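Local coordinates for alpha-1,2-mannosyltransferase (Ktr4), putative (Neosartorya fumigata, PDB 7BOP), which belongs to the GT-A clan of glycosyltransferase folds and binds guanosine-5'-diphosphate together with a manganese ion, at residues Glu134-Pro139 with Gln169-Trp173. Numbering follows the deposited sequence.
Sequences EHWDPP and QMCRW. With GDP (guanosine-5'-diphosphate), chain H.
Gln169 lies across one face of the Trp136 indole where helix 133-136 and the residues that follow it meet helix 165-177, at the wall of the nucleotide pocket of this GT-A fold, to which Trp136 and Met170 belong. Its CB sits over the face of the six-membered ring, 3.8 Å from the centroid, in a CH-pi contact. CG, turned anti to the carbonyl carbon (chi1 -67°), passes 3.4 Å from Trp136 O, and the extended chain carries CD on to the pyrrole side, near Trp136 NE1, with the amide plane tilted 37° to the indole. NE2 gives a hydrogen bond of 2.9 Å to Trp136 O, bent to 152° and reaching the oxygen from above the carbonyl plane; it also donates to a water held by Asp137 OD1. OE1 accepts from another water, which lies in the indole plane and accepts a hydrogen bond from Trp136 NE1. NE2 directly and OE1 through a water are thus linked to Trp136, which should limit rotation of the amide.

The benzo edge of Trp136 points to the guanosine-5'-diphosphate, CZ2 standing 3.5 Å from GDP O6, while Met170 CG touches the ribose at GDP O4'. Arg172, stretched from CG to NE, presents one guanidinium face to Pro139, whose CD lies over its centre; NE forms a salt bridge with Asp304. Trp173 CB packs 3.9 Å from Trp136 CZ3, and Trp173 NE1 donates to a water that also hydrogen-bonds to His135 ND1, 2.7 Å from the water oxygen.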
loop_
_atom_site.group_PDB
_atom_site.type_symbol
_atom_site.label_atom_id
_atom_site.label_comp_id
_atom_site.label_asym_id
_atom_site.label_seq_id
_atom_site.Cartn_x
_atom_site.Cartn_y
_atom_site.Cartn_z
ATOM N N GLU A 134 13.517 18.362 -4.434
ATOM C CA GLU A 134 13.555 18.323 -2.963
ATOM C C GLU A 134 12.755 17.169 -2.318
ATOM O O GLU A 134 12.981 16.843 -1.155
ATOM C CB GLU A 134 13.135 19.681 -2.357
ATOM C CG GLU A 134 11.669 20.080 -2.541
ATOM C CD GLU A 134 11.407 21.041 -3.702
ATOM O OE1 GLU A 134 12.141 20.997 -4.727
ATOM O OE2 GLU A 134 10.437 21.833 -3.586
ATOM N N HIS A 135 11.814 16.578 -3.061
ATOM C CA HIS A 135 11.064 15.397 -2.613
ATOM C C HIS A 135 11.632 14.069 -3.113
ATOM O O HIS A 135 11.105 13.016 -2.756
ATOM C CB HIS A 135 9.605 15.489 -3.072
ATOM C CG HIS A 135 8.824 16.573 -2.407
ATOM N ND1 HIS A 135 7.552 16.918 -2.807
ATOM C CD2 HIS A 135 9.130 17.391 -1.372
ATOM C CE1 HIS A 135 7.104 17.895 -2.040
ATOM N NE2 HIS A 135 8.044 18.205 -1.166
ATOM N N TRP A 136 12.673 14.117 -3.944
ATOM C CA TRP A 136 13.248 12.932 -4.589
ATOM C C TRP A 136 14.719 12.728 -4.266
ATOM O O TRP A 136 15.125 11.606 -3.965
ATOM C CB TRP A 136 13.094 13.021 -6.110
ATOM C CG TRP A 136 13.409 11.736 -6.823
ATOM C CD1 TRP A 136 14.485 11.475 -7.617
ATOM C CD2 TRP A 136 12.624 10.537 -6.799
ATOM N NE1 TRP A 136 14.420 10.183 -8.094
ATOM C CE2 TRP A 136 13.287 9.588 -7.607
ATOM C CE3 TRP A 136 11.422 10.175 -6.175
ATOM C CZ2 TRP A 136 12.791 8.293 -7.805
ATOM C CZ3 TRP A 136 10.924 8.885 -6.375
ATOM C CH2 TRP A 136 11.616 7.959 -7.182
ATOM N N ASP A 137 15.524 13.790 -4.379
ATOM C CA ASP A 137 16.957 13.709 -4.058
ATOM C C ASP A 137 17.158 13.306 -2.603
ATOM O O ASP A 137 16.381 13.721 -1.744
ATOM C CB ASP A 137 17.669 15.053 -4.286
ATOM C CG ASP A 137 17.757 15.448 -5.758
ATOM O OD1 ASP A 137 17.438 14.637 -6.651
ATOM O OD2 ASP A 137 18.146 16.602 -6.016
ATOM N N PRO A 138 18.203 12.509 -2.312
ATOM C CA PRO A 138 18.453 12.215 -0.904
ATOM C C PRO A 138 18.717 13.506 -0.131
ATOM O O PRO A 138 19.314 14.416 -0.690
ATOM C CB PRO A 138 19.711 11.339 -0.938
ATOM C CG PRO A 138 19.733 10.745 -2.307
ATOM C CD PRO A 138 19.123 11.777 -3.205
ATOM N N PRO A 139 18.258 13.601 1.123
ATOM C CA PRO A 139 18.517 14.829 1.878
ATOM C C PRO A 139 20.009 15.066 2.164
ATOM O O PRO A 139 20.815 14.120 2.151
ATOM C CB PRO A 139 17.735 14.638 3.178
ATOM C CG PRO A 139 17.425 13.191 3.272
ATOM C CD PRO A 139 17.565 12.572 1.918
ATOM N N GLN A 169 14.801 5.925 -3.026
ATOM C CA GLN A 169 14.122 7.212 -3.247
ATOM C C GLN A 169 12.604 7.027 -3.376
ATOM O O GLN A 169 11.829 7.812 -2.836
ATOM C CB GLN A 169 14.685 7.912 -4.483
ATOM C CG GLN A 169 16.130 8.349 -4.306
ATOM C CD GLN A 169 16.732 8.841 -5.604
ATOM O OE1 GLN A 169 17.094 8.043 -6.461
ATOM N NE2 GLN A 169 16.825 10.158 -5.762
ATOM N N MET A 170 12.199 5.968 -4.072
ATOM C CA MET A 170 10.790 5.601 -4.193
ATOM C C MET A 170 10.165 5.283 -2.835
ATOM O O MET A 170 9.078 5.762 -2.531
ATOM C CB MET A 170 10.630 4.433 -5.175
ATOM C CG MET A 170 9.210 3.916 -5.305
ATOM S SD MET A 170 8.766 2.737 -4.014
ATOM C CE MET A 170 9.852 1.371 -4.420
ATOM N N CYS A 171 10.853 4.493 -2.019
ATOM C CA CYS A 171 10.344 4.141 -0.691
ATOM C C CYS A 171 10.159 5.370 0.193
ATOM O O CYS A 171 9.150 5.510 0.887
ATOM C CB CYS A 171 11.273 3.143 0.004
ATOM S SG CYS A 171 11.250 1.488 -0.734
ATOM N N ARG A 172 11.146 6.251 0.168
ATOM C CA ARG A 172 11.080 7.514 0.901
ATOM C C ARG A 172 9.937 8.401 0.387
ATOM O O ARG A 172 9.183 8.973 1.185
ATOM C CB ARG A 172 12.415 8.245 0.801
ATOM C CG ARG A 172 12.440 9.600 1.478
ATOM C CD ARG A 172 13.840 10.168 1.488
ATOM N NE ARG A 172 13.854 11.437 2.204
ATOM C CZ ARG A 172 13.740 12.647 1.656
ATOM N NH1 ARG A 172 13.631 12.827 0.336
ATOM N NH2 ARG A 172 13.752 13.710 2.452
ATOM N N TRP A 173 9.781 8.465 -0.932
ATOM C CA TRP A 173 8.715 9.270 -1.536
ATOM C C TRP A 173 7.321 8.787 -1.123
ATOM O O TRP A 173 6.476 9.587 -0.705
ATOM C CB TRP A 173 8.827 9.303 -3.055
ATOM C CG TRP A 173 7.857 10.285 -3.664
ATOM C CD1 TRP A 173 8.005 11.639 -3.728
ATOM C CD2 TRP A 173 6.589 9.993 -4.256
ATOM N NE1 TRP A 173 6.914 12.211 -4.327
ATOM C CE2 TRP A 173 6.026 11.229 -4.664
ATOM C CE3 TRP A 173 5.868 8.814 -4.480
ATOM C CZ2 TRP A 173 4.791 11.315 -5.299
ATOM C CZ3 TRP A 173 4.634 8.898 -5.111
ATOM C CH2 TRP A 173 4.109 10.149 -5.519
HETATM P PB GDP H . 8.219 -3.472 -6.306
HETATM O O1B GDP H . 8.954 -4.542 -7.062
HETATM O O2B GDP H . 6.709 -3.416 -6.595
HETATM O O3B GDP H . 8.553 -3.361 -4.831
HETATM O O3A GDP H . 8.881 -2.135 -6.954
HETATM P PA GDP H . 8.412 -1.411 -8.329
HETATM O O1A GDP H . 9.560 -1.390 -9.310
HETATM O O2A GDP H . 7.027 -1.969 -8.726
HETATM O "O5'" GDP H . 8.299 0.078 -7.730
HETATM C "C5'" GDP H . 7.205 0.459 -6.895
HETATM C "C4'" GDP H . 6.411 1.584 -7.553
HETATM O "O4'" GDP H . 7.253 2.733 -7.693
HETATM C "C3'" GDP H . 5.933 1.276 -8.965
HETATM O "O3'" GDP H . 4.705 1.994 -9.168
HETATM C "C2'" GDP H . 7.046 1.786 -9.866
HETATM O "O2'" GDP H . 6.565 2.170 -11.153
HETATM C "C1'" GDP H . 7.563 2.978 -9.067
HETATM N N9 GDP H . 9.011 3.295 -9.136
HETATM C C8 GDP H . 10.066 2.618 -8.601
HETATM N N7 GDP H . 11.221 3.283 -8.843
HETATM C C5 GDP H . 10.914 4.403 -9.527
HETATM C C6 GDP H . 11.647 5.552 -10.101
HETATM O O6 GDP H . 12.882 5.599 -9.983
HETATM N N1 GDP H . 10.953 6.520 -10.735
HETATM C C2 GDP H . 9.600 6.473 -10.855
HETATM N N2 GDP H . 8.933 7.461 -11.504
HETATM N N3 GDP H . 8.870 5.442 -10.361
HETATM C C4 GDP H . 9.460 4.413 -9.702
HETATM O O HOH W 1 5.971 14.856 -3.704
HETATM O O HOH W 2 12.499 10.455 -2.019
HETATM O O HOH W 3 16.516 8.722 -9.232
HETATM O O HOH W 4 18.011 12.005 -7.614
#